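Long-range contact in putative metal-sulfur cluster biosynthesis proteins YuaD (Bacillus subtilis, PDB 1ORU), which is of unknown function but carries a MOSC domain, a family whose members may bind molybdenum and pyridoxal phosphate: residues R66-I80 with F153-V167. Sequence-based numbering, arbitrary orientation.
Sequences RRQISIVSIEECNEI and FVRHALGIRGIVCIV
Val164 CG1 lies over one face of the Arg67 guanidinium, offset toward its rim and 3.6 Å from Arg67 NH1; the bend of the arginine chain at chi3 (57°) folds the group back over the valine, and Asn129 takes NH2. The Arg161 guanidinium is met at its edge, near its plane, by Val72 CG1, while NH1 donates to a water and NH2 reaches Leu94 O. The Phe153 ring carries Ala157 CB on one face and receives Ile80 CG2 obliquely.

Strands 69-73 and 163-167 run antiparallel, paired through Ile69 with Cys165 and Ile71 with Ile163. The Ile71 N to Ile163 O bond is nearly straight (176°). Gln68 and Ile69 sit together opposite the single Cys165, a classic beta bulge. Beyond it the extended Gln68 chain brings OE1 3.0 Å from Val167 N, which stands above the amide plane; a water joins OE1 to Val167 O. Ile71 CD1 touches Cys165 SG at 3.8 Å, and Leu123 of the neighbouring strand 122-128 touches both side chains.

Gly162 CA makes a CA-H...O contact of 3.3 Å with Ile71 O. Ile160, closing the type II turn that starts at Ala157, lies antiparallel alongside Ile80, with Ile80 CG1 to Ile160 CD1 3.6 Å, and Ile80 CD1 also packs 3.9 Å from Ala157 CB. Ser73 OG caps helix 74-84 by accepting from Glu76 N.

The MOSC sheet thus gains a mostly buried, apolar seam in which one strand pair and the helices flanking it are joined. Its polar groups find backbone, water and side-chain partners, among them Asn129 for Arg67 and Thr107 for Glu76. The sulfate near Arg67 probably comes from the crystallisation liquor, but may mark a pocket attractive to anions.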
loop_
_atom_site.group_PDB
_atom_site.type_symbol
_atom_site.label_atom_id
_atom_site.label_comp_id
_atom_site.label_asym_id
_atom_site.label_seq_id
_atom_site.Cartn_x
_atom_site.Cartn_y
_atom_site.Cartn_z
ATOM N N ARG A 66 0.183 -8.678 0.100
ATOM C CA ARG A 66 -0.179 -7.383 -0.454
ATOM C C ARG A 66 -1.022 -7.490 -1.729
ATOM O O ARG A 66 -1.800 -6.593 -2.049
ATOM C CB ARG A 66 1.112 -6.634 -0.752
ATOM C CG ARG A 66 0.945 -5.271 -1.333
ATOM C CD ARG A 66 2.267 -4.799 -1.902
ATOM N NE ARG A 66 2.217 -3.376 -2.202
ATOM C CZ ARG A 66 2.929 -2.785 -3.154
ATOM N NH1 ARG A 66 3.748 -3.502 -3.910
ATOM N NH2 ARG A 66 2.825 -1.474 -3.337
ATOM N N ARG A 67 -0.858 -8.588 -2.457
ATOM C CA ARG A 67 -1.580 -8.801 -3.706
ATOM C C ARG A 67 -2.806 -9.691 -3.489
ATOM O O ARG A 67 -2.863 -10.827 -3.966
ATOM C CB ARG A 67 -0.625 -9.426 -4.728
ATOM C CG ARG A 67 0.575 -8.532 -5.064
ATOM C CD ARG A 67 1.693 -9.317 -5.746
ATOM N NE ARG A 67 1.216 -9.975 -6.957
ATOM C CZ ARG A 67 1.103 -9.384 -8.143
ATOM N NH1 ARG A 67 1.449 -8.112 -8.293
ATOM N NH2 ARG A 67 0.610 -10.061 -9.174
ATOM N N GLN A 68 -3.792 -9.158 -2.773
ATOM C CA GLN A 68 -5.013 -9.896 -2.459
ATOM C C GLN A 68 -6.040 -9.950 -3.579
ATOM O O GLN A 68 -6.690 -10.971 -3.772
ATOM C CB GLN A 68 -5.667 -9.301 -1.211
ATOM C CG GLN A 68 -4.859 -9.526 0.051
ATOM C CD GLN A 68 -5.373 -8.716 1.225
ATOM O OE1 GLN A 68 -6.549 -8.364 1.282
ATOM N NE2 GLN A 68 -4.493 -8.431 2.176
ATOM N N ILE A 69 -6.187 -8.850 -4.311
ATOM C CA ILE A 69 -7.162 -8.778 -5.397
ATOM C C ILE A 69 -6.509 -8.197 -6.643
ATOM O O ILE A 69 -5.806 -7.190 -6.571
ATOM C CB ILE A 69 -8.362 -7.869 -5.011
ATOM C CG1 ILE A 69 -9.042 -8.393 -3.741
ATOM C CG2 ILE A 69 -9.365 -7.812 -6.159
ATOM C CD1 ILE A 69 -9.761 -9.727 -3.919
ATOM N N SER A 70 -6.745 -8.835 -7.783
ATOM C CA SER A 70 -6.178 -8.376 -9.041
ATOM C C SER A 70 -7.276 -7.768 -9.900
ATOM O O SER A 70 -8.334 -8.374 -10.076
ATOM C CB SER A 70 -5.531 -9.549 -9.777
ATOM O OG SER A 70 -5.014 -9.133 -11.023
ATOM N N ILE A 71 -7.024 -6.572 -10.430
ATOM C CA ILE A 71 -8.008 -5.887 -11.265
ATOM C C ILE A 71 -7.451 -5.465 -12.627
ATOM O O ILE A 71 -6.315 -5.001 -12.729
ATOM C CB ILE A 71 -8.538 -4.599 -10.587
ATOM C CG1 ILE A 71 -9.026 -4.904 -9.169
ATOM C CG2 ILE A 71 -9.665 -4.000 -11.424
ATOM C CD1 ILE A 71 -9.568 -3.679 -8.447
ATOM N N VAL A 72 -8.261 -5.636 -13.669
ATOM C CA VAL A 72 -7.884 -5.220 -15.020
ATOM C C VAL A 72 -9.086 -4.485 -15.604
ATOM O O VAL A 72 -10.216 -4.685 -15.161
ATOM C CB VAL A 72 -7.546 -6.421 -15.955
ATOM C CG1 VAL A 72 -6.382 -7.210 -15.391
ATOM C CG2 VAL A 72 -8.765 -7.318 -16.147
ATOM N N SER A 73 -8.854 -3.626 -16.585
ATOM C CA SER A 73 -9.966 -2.926 -17.195
ATOM C C SER A 73 -10.156 -3.498 -18.594
ATOM O O SER A 73 -9.187 -3.880 -19.258
ATOM C CB SER A 73 -9.700 -1.420 -17.258
ATOM O OG SER A 73 -9.026 -1.054 -18.444
ATOM N N ILE A 74 -11.409 -3.580 -19.024
ATOM C CA ILE A 74 -11.729 -4.100 -20.349
ATOM C C ILE A 74 -11.000 -3.267 -21.402
ATOM O O ILE A 74 -10.461 -3.809 -22.372
ATOM C CB ILE A 74 -13.253 -4.029 -20.625
ATOM C CG1 ILE A 74 -14.009 -4.946 -19.653
ATOM C CG2 ILE A 74 -13.543 -4.389 -22.084
ATOM C CD1 ILE A 74 -13.596 -6.405 -19.721
ATOM N N GLU A 75 -10.985 -1.949 -21.206
ATOM C CA GLU A 75 -10.326 -1.053 -22.146
ATOM C C GLU A 75 -8.839 -1.365 -22.317
ATOM O O GLU A 75 -8.346 -1.439 -23.445
ATOM C CB GLU A 75 -10.483 0.408 -21.714
ATOM C CG GLU A 75 -11.900 0.958 -21.743
ATOM C CD GLU A 75 -12.678 0.660 -20.473
ATOM O OE1 GLU A 75 -12.039 0.414 -19.427
ATOM O OE2 GLU A 75 -13.927 0.692 -20.514
ATOM N N GLU A 76 -8.121 -1.543 -21.209
ATOM C CA GLU A 76 -6.695 -1.843 -21.299
ATOM C C GLU A 76 -6.437 -3.240 -21.877
ATOM O O GLU A 76 -5.459 -3.447 -22.599
ATOM C CB GLU A 76 -6.015 -1.675 -19.927
ATOM C CG GLU A 76 -6.046 -0.226 -19.414
ATOM C CD GLU A 76 -5.168 0.016 -18.192
ATOM O OE1 GLU A 76 -5.114 -0.864 -17.306
ATOM O OE2 GLU A 76 -4.540 1.099 -18.108
ATOM N N CYS A 77 -7.313 -4.194 -21.578
ATOM C CA CYS A 77 -7.146 -5.543 -22.118
ATOM C C CYS A 77 -7.277 -5.497 -23.634
ATOM O O CYS A 77 -6.563 -6.206 -24.342
ATOM C CB CYS A 77 -8.191 -6.504 -21.544
ATOM S SG CYS A 77 -7.853 -7.044 -19.855
ATOM N N ASN A 78 -8.196 -4.669 -24.128
ATOM C CA ASN A 78 -8.391 -4.524 -25.569
ATOM C C ASN A 78 -7.139 -3.884 -26.151
ATOM O O ASN A 78 -6.715 -4.204 -27.270
ATOM C CB ASN A 78 -9.604 -3.635 -25.864
ATOM C CG ASN A 78 -10.925 -4.328 -25.575
ATOM O OD1 ASN A 78 -11.989 -3.706 -25.627
ATOM N ND2 ASN A 78 -10.865 -5.620 -25.273
ATOM N N GLU A 79 -6.546 -2.979 -25.381
ATOM C CA GLU A 79 -5.340 -2.291 -25.809
ATOM C C GLU A 79 -4.204 -3.295 -25.965
ATOM O O GLU A 79 -3.452 -3.242 -26.939
ATOM C CB GLU A 79 -4.955 -1.216 -24.793
ATOM C CG GLU A 79 -4.215 -0.046 -25.405
ATOM C CD GLU A 79 -3.841 1.008 -24.382
ATOM O OE1 GLU A 79 -4.660 1.280 -23.474
ATOM O OE2 GLU A 79 -2.730 1.573 -24.496
ATOM N N ILE A 80 -4.081 -4.210 -25.008
ATOM C CA ILE A 80 -3.045 -5.232 -25.069
ATOM C C ILE A 80 -3.285 -6.089 -26.315
ATOM O O ILE A 80 -2.353 -6.362 -27.077
ATOM C CB ILE A 80 -3.071 -6.145 -23.811
ATOM C CG1 ILE A 80 -2.692 -5.334 -22.566
ATOM C CG2 ILE A 80 -2.112 -7.318 -23.992
ATOM C CD1 ILE A 80 -2.775 -6.129 -21.255
ATOM N N PHE A 153 3.630 -10.263 -24.865
ATOM C CA PHE A 153 2.756 -9.819 -23.785
ATOM C C PHE A 153 3.553 -9.002 -22.770
ATOM O O PHE A 153 3.160 -7.892 -22.414
ATOM C CB PHE A 153 2.121 -11.021 -23.083
ATOM C CG PHE A 153 1.386 -10.666 -21.824
ATOM C CD1 PHE A 153 0.142 -10.045 -21.878
ATOM C CD2 PHE A 153 1.952 -10.931 -20.578
ATOM C CE1 PHE A 153 -0.532 -9.694 -20.706
ATOM C CE2 PHE A 153 1.289 -10.585 -19.401
ATOM C CZ PHE A 153 0.044 -9.965 -19.466
ATOM N N VAL A 154 4.675 -9.554 -22.313
ATOM C CA VAL A 154 5.516 -8.874 -21.332
ATOM C C VAL A 154 5.906 -7.480 -21.803
ATOM O O VAL A 154 5.962 -6.534 -21.011
ATOM C CB VAL A 154 6.795 -9.680 -21.046
ATOM C CG1 VAL A 154 7.693 -8.914 -20.083
ATOM C CG2 VAL A 154 6.426 -11.021 -20.450
ATOM N N ARG A 155 6.161 -7.356 -23.098
ATOM C CA ARG A 155 6.554 -6.084 -23.689
ATOM C C ARG A 155 5.394 -5.099 -23.837
ATOM O O ARG A 155 5.474 -3.957 -23.386
ATOM C CB ARG A 155 7.183 -6.337 -25.061
ATOM C CG ARG A 155 7.630 -5.088 -25.800
ATOM C CD ARG A 155 8.048 -5.429 -27.223
ATOM N NE ARG A 155 8.583 -4.273 -27.940
ATOM C CZ ARG A 155 8.929 -4.283 -29.225
ATOM N NH1 ARG A 155 8.796 -5.394 -29.942
ATOM N NH2 ARG A 155 9.415 -3.186 -29.792
ATOM N N HIS A 156 4.312 -5.542 -24.465
ATOM C CA HIS A 156 3.178 -4.663 -24.701
ATOM C C HIS A 156 2.195 -4.452 -23.553
ATOM O O HIS A 156 1.403 -3.517 -23.595
ATOM C CB HIS A 156 2.421 -5.129 -25.947
ATOM C CG HIS A 156 3.200 -4.973 -27.217
ATOM N ND1 HIS A 156 3.577 -6.045 -27.997
ATOM C CD2 HIS A 156 3.673 -3.869 -27.842
ATOM C CE1 HIS A 156 4.249 -5.608 -29.047
ATOM N NE2 HIS A 156 4.321 -4.291 -28.976
ATOM N N ALA A 157 2.248 -5.300 -22.531
ATOM C CA ALA A 157 1.329 -5.172 -21.402
ATOM C C ALA A 157 1.839 -4.200 -20.337
ATOM O O ALA A 157 1.073 -3.735 -19.491
ATOM C CB ALA A 157 1.076 -6.545 -20.782
ATOM N N LEU A 158 3.131 -3.896 -20.378
ATOM C CA LEU A 158 3.718 -2.980 -19.407
ATOM C C LEU A 158 2.982 -1.643 -19.415
ATOM O O LEU A 158 2.827 -1.016 -20.464
ATOM C CB LEU A 158 5.200 -2.750 -19.714
ATOM C CG LEU A 158 5.933 -1.840 -18.722
ATOM C CD1 LEU A 158 5.918 -2.478 -17.342
ATOM C CD2 LEU A 158 7.363 -1.616 -19.188
ATOM N N GLY A 159 2.520 -1.222 -18.240
ATOM C CA GLY A 159 1.811 0.039 -18.126
ATOM C C GLY A 159 0.314 -0.038 -18.363
ATOM O O GLY A 159 -0.388 0.957 -18.188
ATOM N N ILE A 160 -0.177 -1.204 -18.775
ATOM C CA ILE A 160 -1.603 -1.392 -19.030
ATOM C C ILE A 160 -2.053 -2.787 -18.620
ATOM O O ILE A 160 -2.994 -3.336 -19.190
ATOM C CB ILE A 160 -1.963 -1.188 -20.533
ATOM C CG1 ILE A 160 -1.123 -2.121 -21.412
ATOM C CG2 ILE A 160 -1.751 0.262 -20.931
ATOM C CD1 ILE A 160 -1.426 -1.991 -22.913
ATOM N N ARG A 161 -1.397 -3.360 -17.619
ATOM C CA ARG A 161 -1.757 -4.701 -17.189
ATOM C C ARG A 161 -2.630 -4.711 -15.933
ATOM O O ARG A 161 -2.931 -5.773 -15.391
ATOM C CB ARG A 161 -0.492 -5.540 -16.976
ATOM C CG ARG A 161 -0.751 -7.035 -16.827
ATOM C CD ARG A 161 -0.189 -7.536 -15.519
ATOM N NE ARG A 161 -0.423 -8.961 -15.289
ATOM C CZ ARG A 161 -1.603 -9.510 -15.018
ATOM N NH1 ARG A 161 -2.703 -8.761 -14.942
ATOM N NH2 ARG A 161 -1.680 -10.814 -14.789
ATOM N N GLY A 162 -3.045 -3.535 -15.472
ATOM C CA GLY A 162 -3.897 -3.478 -14.295
ATOM C C GLY A 162 -3.191 -3.232 -12.971
ATOM O O GLY A 162 -1.993 -2.951 -12.929
ATOM N N ILE A 163 -3.945 -3.370 -11.883
ATOM C CA ILE A 163 -3.432 -3.134 -10.539
ATOM C C ILE A 163 -3.768 -4.265 -9.575
ATOM O O ILE A 163 -4.536 -5.178 -9.900
ATOM C CB ILE A 163 -4.044 -1.840 -9.955
ATOM C CG1 ILE A 163 -5.569 -2.010 -9.819
ATOM C CG2 ILE A 163 -3.722 -0.658 -10.861
ATOM C CD1 ILE A 163 -6.311 -0.796 -9.273
ATOM N N VAL A 164 -3.168 -4.202 -8.392
ATOM C CA VAL A 164 -3.439 -5.165 -7.333
ATOM C C VAL A 164 -3.919 -4.350 -6.141
ATOM O O VAL A 164 -3.526 -3.191 -5.979
ATOM C CB VAL A 164 -2.193 -5.992 -6.942
ATOM C CG1 VAL A 164 -1.941 -7.063 -7.992
ATOM C CG2 VAL A 164 -0.979 -5.089 -6.803
ATOM N N CYS A 165 -4.767 -4.956 -5.315
ATOM C CA CYS A 165 -5.333 -4.285 -4.150
ATOM C C CYS A 165 -5.411 -5.169 -2.914
ATOM O O CYS A 165 -5.327 -6.390 -2.993
ATOM C CB CYS A 165 -6.771 -3.822 -4.435
ATOM S SG CYS A 165 -7.023 -2.701 -5.820
ATOM N N ILE A 166 -5.599 -4.514 -1.773
ATOM C CA ILE A 166 -5.785 -5.181 -0.489
ATOM C C ILE A 166 -7.256 -4.912 -0.181
ATOM O O ILE A 166 -7.790 -3.889 -0.610
ATOM C CB ILE A 166 -4.918 -4.522 0.611
ATOM C CG1 ILE A 166 -3.486 -5.051 0.532
ATOM C CG2 ILE A 166 -5.534 -4.755 1.984
ATOM C CD1 ILE A 166 -2.519 -4.283 1.438
ATOM N N VAL A 167 -7.928 -5.826 0.518
ATOM C CA VAL A 167 -9.327 -5.592 0.882
ATOM C C VAL A 167 -9.304 -4.672 2.107
ATOM O O VAL A 167 -8.796 -5.053 3.167
ATOM C CB VAL A 167 -10.066 -6.908 1.249
ATOM C CG1 VAL A 167 -11.473 -6.599 1.758
ATOM C CG2 VAL A 167 -10.151 -7.820 0.024
HETATM O O HOH W 1 -7.183 -7.141 3.778
HETATM O O HOH W 2 -4.897 -9.902 -13.390
HETATM O O HOH W 3 -3.840 -6.693 -12.749
#